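Long-range contacts in aerolysin-like protein (Bombina maxima, PDB 6LH8), which probably belongs to the aerolysin-like pore-forming proteins of a toad, in which an endolysosome-modulating pore former is held back by its paralog under oxidizing conditions: residues 3-8 and 126-131; 10-15 and 120-125; 48-53 and 137-142; 66-71 and 81-86. All blocks are in the same frame, centred on the assembly; numbering follows the deposited sequence.

Interaction 1: 3-8 and 126-131; sequences ASVTVL and VEISVG
V5 and I128 lie side by side and point the same way from an antiparallel ladder, with V5 CG2 3.6 Å from I128 CD1. They form a non-hydrogen-bonded pair, and their branched side chains suit the apolar face that strands 4-28 and 110-130 turn inward. V5 also reaches diagonally: CG1, anti to the backbone N (chi1 180°), slants across to V126, where CG1 meets CG1 at 3.5 Å. V7 crosses V126 less closely, and at the other end the small CB of A3 rests 3.6 Å from I128 CG2.

The opposite face is polar. S4 and S129 stand opposite each other in a hydrogen-bonded pair, and S4 CB comes 3.3 Å from S129 OG. A water bridges S4 OG and the carbonyl oxygen of S129, an oxygen that S4 N also engages at 2.8 Å. T6 and E127 make the second hydrogen-bonded pair, T6 N donating to E127 O and E127 N to T6 O. Beyond them L8 crosses the extended E127 at about a right angle, laying its two methyl groups beside the carboxylate, with L8 CD1 3.8 Å from E127 OE2.

Strand 65-68 packs on the apolar face, I66 meeting V5 and I128 while L68 touches V5 and V7. On its other edge strand 110-130 continues the sheet into strand 133-154, through backbone bonds of V126 with A137 and I128 with E135.

Interaction 2: 10-15 and 120-125; sequences DKEIEG and NITSAP
K11 comes to P125 with the near end of its side chain: K11 CB lies 3.6 Å from P125 CD. The first methylene does the packing, while the flexible remainder bends at chi2 and leaves the charge at the exposed surface. E12 follows with CG anti to the backbone N (chi1 177°), which lays its extended chain obliquely across T122; E12 OE2 passes 3.7 Å from T122 CG2. A water joins E12 OE1 to T122 OG1, and the same OE1 forms a salt bridge with K71. E12 CA also makes a CA-H...O contact with S123 O.

I13 resumes the antiparallel pairing. Its N donates to S123 O at 2.8 Å in a nearly straight bond (169°), and S123 N returns a longer one to I13 O. The small S123 sets its OG 3.6 Å from I13 CB, beside the branched side chain. E14 pairs with T122 without hydrogen bonds. G15 N then makes a short but weak, bent bond to I121 O; glycine suits this spot, where a CB would crowd that oxygen.

The contact takes up the pairing of strands 4-28 and 110-130 again after the break in the first. A124 touches V7 from before that break, and I121 packs on I140 and Q142 of strand 133-154.

Interaction 3: 48-53 and 137-142; sequences ITHNIT and ATYICQ
H50 and Y139 meet on the buried face of this antiparallel strand pair, where H50 ND1 and Y139 OH lie 2.6 Å apart in a hydrogen bond that either could donate. Each partner sits at the edge of the other's ring. The two side chains run side by side with their planes only 22° apart, meeting rim to rim without stacking. Around them the packing is apolar: I48 CG2 touches C141 SG at 3.6 Å, and I52 CD1 spans A137 CB and Y139 CB. Branched and aromatic residues suit this face because L68, P70 and F83 pack against it.

The other face, of T49, N51, T53, T138, I140 and Q142, is partly exposed and more polar. N51 CG lies anti to the carbonyl carbon (chi1 -46°), bringing ND2 across the strands to two acceptors, Q142 OE1 at 3.1 Å and I140 O at 3.2 Å. In both bonds ND2 stands above the carbonyl plane, and the two amide planes are 73° apart; N51 OD1 instead bonds S90 on strand 90-100. T53 OG1 donates to T138 O at 3.0 Å, beside the bond from T53 N to the same oxygen, while T53 CG2 crosses toward I140 CD1 at 3.9 Å.

Chemically, side chains reinforce the backbone ladder: I140 O and T138 O each accept two bonds. On the buried face, H50 also uses NE2 to reach E93, so both ring nitrogens are engaged, which fixes the rotation of the imidazole.

Interaction 4: 66-71 and 81-86; sequences IQLEPK and ITFTYG
I66 and F83 form a hydrogen-bonded pair in a beta hairpin with a long connection, in which strand 65-68 runs against strand 81-84. I66 N donates to F83 O at 2.8 Å, and F83 N answers to I66 O. Two residues on, L68 and I81 make a second such pair, so four backbone bonds hold the short ladder.

The side chains of I66, L68, I81 and F83 share a buried face, and their conformations settle who meets whom. L68 has the less usual first torsion, CG between the backbone N and the carbonyl carbon (chi1 61°). This puts L68 CG 4.0 Å from F83 CE2, in the plane of the ring at its edge. F83 CG lies beside its backbone N (chi1 -56°), which turns the ring back along its own strand to I81, whose CG2 lies over one face, offset toward the rim. Beyond the ladder P70 crosses I81 at about a right angle; the compact proline ring lays CG and CD against I81 CG1, with P70 CG 3.8 Å from it.

This apolar face rests on the larger sheet: F83 touches H50 and I52, and L68 reaches V5, V7 and Y139. The opposite face carries Q67 and T82, polar residues fit for the surface. They lie side by side, pointing the same way, and Q67 CG lies 3.3 Å from T82 OG1.

From the N terminus, strand 4-28 first pairs with strand 110-130: interaction 1 closes the longest loop, and interaction 2, farther along both strands, lies within it. A probable hydrogen bond from L8 N to P125 O joins them. Interaction 3 starts inside these loops on strand 41-53 but ends beyond them on strand 133-154, so it crosses both; strand 110-130, shared by the first two, is flanked by 133-154, which makes the three contacts one sheet. Interaction 4 closes the shortest loop, enclosed by all the others. Its hairpin packs on the large sheet through I66, L68 and F83, with P70 just beyond the strand, and a salt bridge ties it to interaction 2.

Interaction 1: 3-8 and 126-131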
loop_
_atom_site.group_PDB
_atom_site.type_symbol
_atom_site.label_atom_id
_atom_site.label_comp_id
_atom_site.label_asym_id
_atom_site.label_seq_id
_atom_site.Cartn_x
_atom_site.Cartn_y
_atom_site.Cartn_z
ATOM N N ALA A 3 -14.745 -18.078 -10.526
ATOM C CA ALA A 3 -13.991 -17.986 -11.762
ATOM C C ALA A 3 -12.622 -18.643 -11.632
ATOM O O ALA A 3 -12.052 -18.741 -10.539
ATOM C CB ALA A 3 -13.823 -16.526 -12.169
ATOM N N SER A 4 -12.097 -19.106 -12.768
ATOM C CA SER A 4 -10.668 -19.381 -12.867
ATOM C C SER A 4 -9.949 -18.059 -13.080
ATOM O O SER A 4 -10.402 -17.229 -13.867
ATOM C CB SER A 4 -10.362 -20.321 -14.034
ATOM O OG SER A 4 -10.947 -21.588 -13.859
ATOM N N VAL A 5 -8.834 -17.853 -12.380
ATOM C CA VAL A 5 -8.182 -16.544 -12.354
ATOM C C VAL A 5 -6.691 -16.707 -12.624
ATOM O O VAL A 5 -6.040 -17.561 -12.015
ATOM C CB VAL A 5 -8.393 -15.832 -11.004
ATOM C CG1 VAL A 5 -7.692 -14.481 -11.012
ATOM C CG2 VAL A 5 -9.865 -15.668 -10.702
ATOM N N THR A 6 -6.148 -15.884 -13.527
ATOM C CA THR A 6 -4.702 -15.811 -13.743
ATOM C C THR A 6 -4.314 -14.354 -13.938
ATOM O O THR A 6 -4.786 -13.719 -14.882
ATOM C CB THR A 6 -4.278 -16.623 -14.970
ATOM O OG1 THR A 6 -4.567 -18.011 -14.759
ATOM C CG2 THR A 6 -2.783 -16.441 -15.240
ATOM N N VAL A 7 -3.466 -13.818 -13.061
ATOM C CA VAL A 7 -3.010 -12.436 -13.202
ATOM C C VAL A 7 -1.789 -12.429 -14.110
ATOM O O VAL A 7 -0.876 -13.246 -13.935
ATOM C CB VAL A 7 -2.684 -11.807 -11.836
ATOM C CG1 VAL A 7 -2.242 -10.354 -12.025
ATOM C CG2 VAL A 7 -3.886 -11.867 -10.920
ATOM N N LEU A 8 -1.778 -11.516 -15.094
ATOM C CA LEU A 8 -0.655 -11.388 -16.033
ATOM C C LEU A 8 0.340 -10.370 -15.479
ATOM O O LEU A 8 0.440 -9.225 -15.928
ATOM C CB LEU A 8 -1.144 -11.001 -17.422
ATOM C CG LEU A 8 -2.335 -11.793 -17.996
ATOM C CD1 LEU A 8 -2.617 -11.401 -19.432
ATOM C CD2 LEU A 8 -2.106 -13.306 -17.883
ATOM N N VAL A 126 -6.113 -9.316 -15.650
ATOM C CA VAL A 126 -6.536 -10.521 -14.940
ATOM C C VAL A 126 -7.414 -11.318 -15.889
ATOM O O VAL A 126 -8.515 -10.876 -16.241
ATOM C CB VAL A 126 -7.279 -10.211 -13.635
ATOM C CG1 VAL A 126 -7.560 -11.502 -12.899
ATOM C CG2 VAL A 126 -6.444 -9.272 -12.742
ATOM N N GLU A 127 -6.934 -12.483 -16.315
ATOM C CA GLU A 127 -7.737 -13.328 -17.182
ATOM C C GLU A 127 -8.706 -14.134 -16.322
ATOM O O GLU A 127 -8.297 -14.809 -15.372
ATOM C CB GLU A 127 -6.837 -14.210 -18.058
ATOM C CG GLU A 127 -6.126 -13.379 -19.130
ATOM C CD GLU A 127 -5.313 -14.196 -20.116
ATOM O OE1 GLU A 127 -4.969 -15.351 -19.795
ATOM O OE2 GLU A 127 -5.013 -13.672 -21.212
ATOM N N ILE A 128 -10.000 -13.990 -16.613
ATOM C CA ILE A 128 -11.086 -14.596 -15.855
ATOM C C ILE A 128 -11.811 -15.549 -16.785
ATOM O O ILE A 128 -12.081 -15.204 -17.934
ATOM C CB ILE A 128 -12.069 -13.523 -15.336
ATOM C CG1 ILE A 128 -11.379 -12.581 -14.343
ATOM C CG2 ILE A 128 -13.341 -14.157 -14.772
ATOM C CD1 ILE A 128 -10.611 -13.287 -13.292
ATOM N N SER A 129 -12.148 -16.734 -16.297
ATOM C CA SER A 129 -13.077 -17.579 -17.027
ATOM C C SER A 129 -14.098 -18.140 -16.049
ATOM O O SER A 129 -13.737 -18.588 -14.958
ATOM C CB SER A 129 -12.353 -18.703 -17.767
ATOM O OG SER A 129 -11.944 -19.709 -16.873
ATOM N N VAL A 130 -15.367 -18.063 -16.423
ATOM C CA VAL A 130 -16.461 -18.644 -15.657
ATOM C C VAL A 130 -17.319 -19.399 -16.666
ATOM O O VAL A 130 -17.963 -18.787 -17.527
ATOM C CB VAL A 130 -17.274 -17.593 -14.878
ATOM C CG1 VAL A 130 -17.622 -16.396 -15.747
ATOM C CG2 VAL A 130 -18.534 -18.211 -14.296
ATOM N N GLY A 131 -17.291 -20.725 -16.593
ATOM C CA GLY A 131 -17.949 -21.496 -17.642
ATOM C C GLY A 131 -17.290 -21.188 -18.970
ATOM O O GLY A 131 -16.065 -21.227 -19.099
HETATM O O HOH W 1 -13.717 -21.649 -14.971
#

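Interaction 2: 10-15 and 120-125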
loop_
_atom_site.group_PDB
_atom_site.type_symbol
_atom_site.label_atom_id
_atom_site.label_comp_id
_atom_site.label_asym_id
_atom_site.label_seq_id
_atom_site.Cartn_x
_atom_site.Cartn_y
_atom_site.Cartn_z
ATOM N N ASP A 10 3.468 -10.154 -15.798
ATOM C CA ASP A 10 4.479 -9.618 -16.705
ATOM C C ASP A 10 3.959 -8.443 -17.520
ATOM O O ASP A 10 4.759 -7.763 -18.173
ATOM C CB ASP A 10 5.028 -10.704 -17.642
ATOM C CG ASP A 10 4.000 -11.227 -18.625
ATOM O OD1 ASP A 10 2.814 -11.360 -18.255
ATOM O OD2 ASP A 10 4.389 -11.542 -19.768
ATOM N N LYS A 11 2.649 -8.192 -17.501
ATOM C CA LYS A 11 2.044 -7.053 -18.178
ATOM C C LYS A 11 1.746 -5.895 -17.227
ATOM O O LYS A 11 1.001 -4.978 -17.599
ATOM C CB LYS A 11 0.759 -7.483 -18.886
ATOM C CG LYS A 11 0.974 -8.431 -20.064
ATOM C CD LYS A 11 1.749 -7.724 -21.175
ATOM C CE LYS A 11 1.955 -8.617 -22.397
ATOM N NZ LYS A 11 3.008 -8.075 -23.313
ATOM N N GLU A 12 2.315 -5.922 -16.020
ATOM C CA GLU A 12 2.042 -4.908 -15.004
ATOM C C GLU A 12 2.456 -3.519 -15.478
ATOM O O GLU A 12 3.513 -3.343 -16.093
ATOM C CB GLU A 12 2.784 -5.255 -13.713
ATOM C CG GLU A 12 2.631 -4.214 -12.609
ATOM C CD GLU A 12 3.169 -4.692 -11.282
ATOM O OE1 GLU A 12 2.525 -5.556 -10.654
ATOM O OE2 GLU A 12 4.238 -4.196 -10.867
ATOM N N ILE A 13 1.617 -2.529 -15.173
ATOM C CA ILE A 13 1.849 -1.126 -15.512
ATOM C C ILE A 13 2.285 -0.409 -14.245
ATOM O O ILE A 13 1.675 -0.582 -13.178
ATOM C CB ILE A 13 0.586 -0.466 -16.095
ATOM C CG1 ILE A 13 0.202 -1.124 -17.424
ATOM C CG2 ILE A 13 0.783 1.069 -16.238
ATOM C CD1 ILE A 13 -1.238 -0.746 -17.901
ATOM N N GLU A 14 3.336 0.405 -14.360
ATOM C CA GLU A 14 3.785 1.264 -13.267
ATOM C C GLU A 14 2.974 2.552 -13.332
ATOM O O GLU A 14 3.229 3.421 -14.169
ATOM C CB GLU A 14 5.285 1.527 -13.381
ATOM C CG GLU A 14 5.862 2.468 -12.337
ATOM C CD GLU A 14 7.344 2.743 -12.571
ATOM O OE1 GLU A 14 7.767 2.781 -13.751
ATOM O OE2 GLU A 14 8.084 2.901 -11.579
ATOM N N GLY A 15 1.973 2.672 -12.467
ATOM C CA GLY A 15 1.226 3.908 -12.382
ATOM C C GLY A 15 1.988 4.861 -11.482
ATOM O O GLY A 15 3.221 4.882 -11.499
ATOM N N ASN A 120 2.844 3.786 -4.245
ATOM C CA ASN A 120 2.904 3.295 -5.616
ATOM C C ASN A 120 1.538 2.799 -6.057
ATOM O O ASN A 120 0.829 2.154 -5.283
ATOM C CB ASN A 120 3.903 2.139 -5.768
ATOM C CG ASN A 120 5.335 2.558 -5.538
ATOM O OD1 ASN A 120 6.046 2.915 -6.482
ATOM N ND2 ASN A 120 5.785 2.479 -4.287
ATOM N N ILE A 121 1.183 3.067 -7.309
ATOM C CA ILE A 121 0.029 2.430 -7.940
ATOM C C ILE A 121 0.537 1.543 -9.068
ATOM O O ILE A 121 1.324 1.984 -9.908
ATOM C CB ILE A 121 -0.996 3.458 -8.452
ATOM C CG1 ILE A 121 -1.531 4.307 -7.294
ATOM C CG2 ILE A 121 -2.166 2.748 -9.124
ATOM C CD1 ILE A 121 -2.334 5.511 -7.749
ATOM N N THR A 122 0.108 0.284 -9.072
ATOM C CA THR A 122 0.403 -0.629 -10.166
ATOM C C THR A 122 -0.895 -1.298 -10.589
ATOM O O THR A 122 -1.863 -1.344 -9.828
ATOM C CB THR A 122 1.431 -1.694 -9.771
ATOM O OG1 THR A 122 0.958 -2.421 -8.618
ATOM C CG2 THR A 122 2.779 -1.044 -9.460
ATOM N N SER A 123 -0.926 -1.787 -11.824
ATOM C CA SER A 123 -2.132 -2.425 -12.336
ATOM C C SER A 123 -1.721 -3.544 -13.287
ATOM O O SER A 123 -0.636 -3.500 -13.872
ATOM C CB SER A 123 -3.049 -1.413 -13.036
ATOM O OG SER A 123 -2.360 -0.701 -14.056
ATOM N N ALA A 124 -2.574 -4.564 -13.421
ATOM C CA ALA A 124 -2.217 -5.686 -14.289
ATOM C C ALA A 124 -3.482 -6.330 -14.846
ATOM O O ALA A 124 -4.548 -6.231 -14.234
ATOM C CB ALA A 124 -1.379 -6.736 -13.546
ATOM N N PRO A 125 -3.394 -6.969 -16.016
ATOM C CA PRO A 125 -4.547 -7.711 -16.540
ATOM C C PRO A 125 -4.836 -8.960 -15.721
ATOM O O PRO A 125 -3.942 -9.593 -15.162
ATOM C CB PRO A 125 -4.118 -8.087 -17.968
ATOM C CG PRO A 125 -2.852 -7.291 -18.249
ATOM C CD PRO A 125 -2.224 -7.066 -16.908
HETATM O O HOH W 2 1.167 -5.179 -8.135
#

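Interaction 3: 48-53 and 137-142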
loop_
_atom_site.group_PDB
_atom_site.type_symbol
_atom_site.label_atom_id
_atom_site.label_comp_id
_atom_site.label_asym_id
_atom_site.label_seq_id
_atom_site.Cartn_x
_atom_site.Cartn_y
_atom_site.Cartn_z
ATOM N N ILE A 48 -2.398 -1.096 2.062
ATOM C CA ILE A 48 -2.352 -1.511 0.670
ATOM C C ILE A 48 -3.796 -1.733 0.247
ATOM O O ILE A 48 -4.544 -2.429 0.937
ATOM C CB ILE A 48 -1.526 -2.795 0.469
ATOM C CG1 ILE A 48 -0.077 -2.594 0.924
ATOM C CG2 ILE A 48 -1.616 -3.253 -0.981
ATOM C CD1 ILE A 48 0.813 -3.833 0.737
ATOM N N THR A 49 -4.201 -1.135 -0.859
ATOM C CA THR A 49 -5.570 -1.295 -1.326
ATOM C C THR A 49 -5.567 -2.090 -2.623
ATOM O O THR A 49 -4.832 -1.753 -3.556
ATOM C CB THR A 49 -6.252 0.054 -1.509
ATOM O OG1 THR A 49 -6.367 0.696 -0.227
ATOM C CG2 THR A 49 -7.655 -0.134 -2.080
ATOM N N HIS A 50 -6.386 -3.140 -2.671
ATOM C CA HIS A 50 -6.494 -4.019 -3.831
ATOM C C HIS A 50 -7.851 -3.836 -4.492
ATOM O O HIS A 50 -8.881 -3.935 -3.826
ATOM C CB HIS A 50 -6.317 -5.476 -3.414
ATOM C CG HIS A 50 -5.054 -5.734 -2.650
ATOM N ND1 HIS A 50 -3.838 -5.938 -3.263
ATOM C CD2 HIS A 50 -4.828 -5.817 -1.316
ATOM C CE1 HIS A 50 -2.914 -6.140 -2.337
ATOM N NE2 HIS A 50 -3.491 -6.081 -1.151
ATOM N N ASN A 51 -7.856 -3.626 -5.807
ATOM C CA ASN A 51 -9.094 -3.381 -6.533
ATOM C C ASN A 51 -9.169 -4.265 -7.765
ATOM O O ASN A 51 -8.150 -4.600 -8.366
ATOM C CB ASN A 51 -9.192 -1.919 -6.964
ATOM C CG ASN A 51 -8.833 -0.976 -5.847
ATOM O OD1 ASN A 51 -9.714 -0.514 -5.137
ATOM N ND2 ASN A 51 -7.519 -0.710 -5.660
ATOM N N ILE A 52 -10.392 -4.627 -8.150
ATOM C CA ILE A 52 -10.634 -5.318 -9.410
ATOM C C ILE A 52 -11.653 -4.502 -10.192
ATOM O O ILE A 52 -12.605 -3.970 -9.615
ATOM C CB ILE A 52 -11.086 -6.784 -9.208
ATOM C CG1 ILE A 52 -10.902 -7.584 -10.496
ATOM C CG2 ILE A 52 -12.519 -6.904 -8.684
ATOM C CD1 ILE A 52 -9.436 -7.949 -10.768
ATOM N N THR A 53 -11.384 -4.305 -11.481
ATOM C CA THR A 53 -12.237 -3.501 -12.352
ATOM C C THR A 53 -12.566 -4.330 -13.583
ATOM O O THR A 53 -11.724 -5.093 -14.056
ATOM C CB THR A 53 -11.568 -2.176 -12.770
ATOM O OG1 THR A 53 -10.328 -2.422 -13.445
ATOM C CG2 THR A 53 -11.291 -1.290 -11.551
ATOM N N ALA A 137 -10.110 -8.730 -16.873
ATOM C CA ALA A 137 -10.325 -7.643 -15.933
ATOM C C ALA A 137 -9.003 -6.915 -15.695
ATOM O O ALA A 137 -7.963 -7.267 -16.262
ATOM C CB ALA A 137 -10.928 -8.184 -14.636
ATOM N N THR A 138 -9.034 -5.880 -14.858
ATOM C CA THR A 138 -7.825 -5.144 -14.495
ATOM C C THR A 138 -7.727 -5.047 -12.980
ATOM O O THR A 138 -8.661 -4.588 -12.316
ATOM C CB THR A 138 -7.810 -3.738 -15.102
ATOM O OG1 THR A 138 -7.856 -3.838 -16.528
ATOM C CG2 THR A 138 -6.521 -3.016 -14.707
ATOM N N TYR A 139 -6.592 -5.481 -12.446
ATOM C CA TYR A 139 -6.287 -5.416 -11.021
ATOM C C TYR A 139 -5.479 -4.156 -10.760
ATOM O O TYR A 139 -4.609 -3.802 -11.558
ATOM C CB TYR A 139 -5.496 -6.662 -10.584
ATOM C CG TYR A 139 -4.761 -6.495 -9.270
ATOM C CD1 TYR A 139 -5.438 -6.609 -8.050
ATOM C CD2 TYR A 139 -3.391 -6.222 -9.241
ATOM C CE1 TYR A 139 -4.756 -6.442 -6.831
ATOM C CE2 TYR A 139 -2.708 -6.058 -8.034
ATOM C CZ TYR A 139 -3.397 -6.172 -6.836
ATOM O OH TYR A 139 -2.717 -6.017 -5.636
ATOM N N ILE A 140 -5.789 -3.465 -9.665
ATOM C CA ILE A 140 -5.098 -2.239 -9.278
ATOM C C ILE A 140 -4.649 -2.379 -7.831
ATOM O O ILE A 140 -5.438 -2.773 -6.960
ATOM C CB ILE A 140 -5.997 -0.993 -9.433
ATOM C CG1 ILE A 140 -6.525 -0.848 -10.868
ATOM C CG2 ILE A 140 -5.233 0.262 -9.022
ATOM C CD1 ILE A 140 -7.703 0.119 -10.988
ATOM N N CYS A 141 -3.377 -2.062 -7.581
ATOM C CA CYS A 141 -2.773 -2.090 -6.255
ATOM C C CYS A 141 -2.319 -0.680 -5.893
ATOM O O CYS A 141 -1.506 -0.091 -6.601
ATOM C CB CYS A 141 -1.569 -3.039 -6.217
ATOM S SG CYS A 141 -0.900 -3.192 -4.542
ATOM N N GLN A 142 -2.850 -0.135 -4.811
ATOM C CA GLN A 142 -2.400 1.154 -4.274
ATOM C C GLN A 142 -1.667 0.845 -2.982
ATOM O O GLN A 142 -2.304 0.557 -1.967
ATOM C CB GLN A 142 -3.570 2.093 -4.028
ATOM C CG GLN A 142 -4.165 2.649 -5.296
ATOM C CD GLN A 142 -5.665 2.510 -5.364
ATOM O OE1 GLN A 142 -6.291 1.852 -4.525
ATOM N NE2 GLN A 142 -6.261 3.129 -6.379
#

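Interaction 4: 66-71 and 81-86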
loop_
_atom_site.group_PDB
_atom_site.type_symbol
_atom_site.label_atom_id
_atom_site.label_comp_id
_atom_site.label_asym_id
_atom_site.label_seq_id
_atom_site.Cartn_x
_atom_site.Cartn_y
_atom_site.Cartn_z
ATOM N N ILE A 66 -14.068 -13.871 -7.520
ATOM C CA ILE A 66 -12.783 -13.734 -8.200
ATOM C C ILE A 66 -11.717 -13.711 -7.117
ATOM O O ILE A 66 -11.546 -12.700 -6.423
ATOM C CB ILE A 66 -12.712 -12.470 -9.065
ATOM C CG1 ILE A 66 -13.817 -12.480 -10.125
ATOM C CG2 ILE A 66 -11.331 -12.322 -9.692
ATOM C CD1 ILE A 66 -14.189 -11.088 -10.636
ATOM N N GLN A 67 -11.005 -14.825 -6.964
ATOM C CA GLN A 67 -9.935 -14.961 -5.983
ATOM C C GLN A 67 -8.588 -14.717 -6.644
ATOM O O GLN A 67 -8.261 -15.363 -7.643
ATOM C CB GLN A 67 -9.937 -16.356 -5.352
ATOM C CG GLN A 67 -11.020 -16.578 -4.339
ATOM C CD GLN A 67 -10.768 -17.809 -3.485
ATOM O OE1 GLN A 67 -11.556 -18.132 -2.599
ATOM N NE2 GLN A 67 -9.665 -18.498 -3.750
ATOM N N LEU A 68 -7.786 -13.824 -6.068
ATOM C CA LEU A 68 -6.428 -13.666 -6.564
ATOM C C LEU A 68 -5.477 -13.420 -5.408
ATOM O O LEU A 68 -5.880 -13.055 -4.301
ATOM C CB LEU A 68 -6.304 -12.556 -7.618
ATOM C CG LEU A 68 -6.623 -11.087 -7.359
ATOM C CD1 LEU A 68 -5.482 -10.375 -6.639
ATOM C CD2 LEU A 68 -6.875 -10.416 -8.709
ATOM N N GLU A 69 -4.196 -13.649 -5.693
ATOM C CA GLU A 69 -3.116 -13.494 -4.728
ATOM C C GLU A 69 -2.216 -12.345 -5.158
ATOM O O GLU A 69 -1.420 -12.497 -6.099
ATOM C CB GLU A 69 -2.320 -14.794 -4.620
ATOM C CG GLU A 69 -3.183 -15.964 -4.200
ATOM C CD GLU A 69 -2.390 -17.233 -4.055
ATOM O OE1 GLU A 69 -1.438 -17.242 -3.247
ATOM O OE2 GLU A 69 -2.715 -18.214 -4.757
ATOM N N PRO A 70 -2.320 -11.182 -4.526
ATOM C CA PRO A 70 -1.499 -10.037 -4.928
ATOM C C PRO A 70 -0.023 -10.287 -4.672
ATOM O O PRO A 70 0.364 -11.195 -3.931
ATOM C CB PRO A 70 -2.013 -8.899 -4.040
ATOM C CG PRO A 70 -3.346 -9.351 -3.554
ATOM C CD PRO A 70 -3.266 -10.838 -3.452
ATOM N N LYS A 71 0.807 -9.452 -5.308
ATOM C CA LYS A 71 2.243 -9.449 -5.036
ATOM C C LYS A 71 2.573 -8.724 -3.735
ATOM O O LYS A 71 3.433 -9.181 -2.972
ATOM C CB LYS A 71 3.014 -8.793 -6.189
ATOM C CG LYS A 71 2.796 -9.415 -7.561
ATOM C CD LYS A 71 3.952 -9.104 -8.523
ATOM C CE LYS A 71 4.272 -7.616 -8.581
ATOM N NZ LYS A 71 5.035 -7.250 -9.818
ATOM N N ILE A 81 -7.219 -12.858 -1.779
ATOM C CA ILE A 81 -8.319 -11.904 -1.671
ATOM C C ILE A 81 -9.468 -12.421 -2.520
ATOM O O ILE A 81 -9.255 -12.821 -3.668
ATOM C CB ILE A 81 -7.884 -10.508 -2.156
ATOM C CG1 ILE A 81 -6.539 -10.091 -1.547
ATOM C CG2 ILE A 81 -8.998 -9.472 -1.911
ATOM C CD1 ILE A 81 -6.466 -10.215 -0.058
ATOM N N THR A 82 -10.688 -12.385 -1.984
ATOM C CA THR A 82 -11.879 -12.772 -2.733
ATOM C C THR A 82 -12.697 -11.526 -3.041
ATOM O O THR A 82 -13.267 -10.909 -2.138
ATOM C CB THR A 82 -12.717 -13.785 -1.961
ATOM O OG1 THR A 82 -11.910 -14.927 -1.658
ATOM C CG2 THR A 82 -13.919 -14.232 -2.797
ATOM N N PHE A 83 -12.740 -11.147 -4.312
ATOM C CA PHE A 83 -13.680 -10.140 -4.779
ATOM C C PHE A 83 -14.969 -10.823 -5.225
ATOM O O PHE A 83 -14.984 -11.996 -5.587
ATOM C CB PHE A 83 -13.096 -9.338 -5.943
ATOM C CG PHE A 83 -11.766 -8.682 -5.643
ATOM C CD1 PHE A 83 -11.708 -7.513 -4.909
ATOM C CD2 PHE A 83 -10.584 -9.211 -6.142
ATOM C CE1 PHE A 83 -10.484 -6.893 -4.648
ATOM C CE2 PHE A 83 -9.347 -8.604 -5.884
ATOM C CZ PHE A 83 -9.300 -7.438 -5.134
ATOM N N THR A 84 -16.062 -10.071 -5.199
ATOM C CA THR A 84 -17.330 -10.529 -5.762
ATOM C C THR A 84 -17.779 -9.466 -6.751
ATOM O O THR A 84 -18.017 -8.321 -6.360
ATOM C CB THR A 84 -18.383 -10.761 -4.672
ATOM O OG1 THR A 84 -17.948 -11.821 -3.822
ATOM C CG2 THR A 84 -19.731 -11.152 -5.286
ATOM N N TYR A 85 -17.837 -9.820 -8.036
ATOM C CA TYR A 85 -18.220 -8.839 -9.039
ATOM C C TYR A 85 -19.629 -8.313 -8.761
ATOM O O TYR A 85 -20.570 -9.086 -8.552
ATOM C CB TYR A 85 -18.134 -9.442 -10.445
ATOM C CG TYR A 85 -18.687 -8.507 -11.509
ATOM C CD1 TYR A 85 -18.250 -7.180 -11.583
ATOM C CD2 TYR A 85 -19.661 -8.928 -12.413
ATOM C CE1 TYR A 85 -18.765 -6.313 -12.521
ATOM C CE2 TYR A 85 -20.177 -8.061 -13.362
ATOM C CZ TYR A 85 -19.720 -6.747 -13.406
ATOM O OH TYR A 85 -20.214 -5.850 -14.326
ATOM N N GLY A 86 -19.754 -6.982 -8.718
ATOM C CA GLY A 86 -21.011 -6.322 -8.464
ATOM C C GLY A 86 -21.290 -5.971 -7.013
ATOM O O GLY A 86 -22.315 -5.320 -6.747
#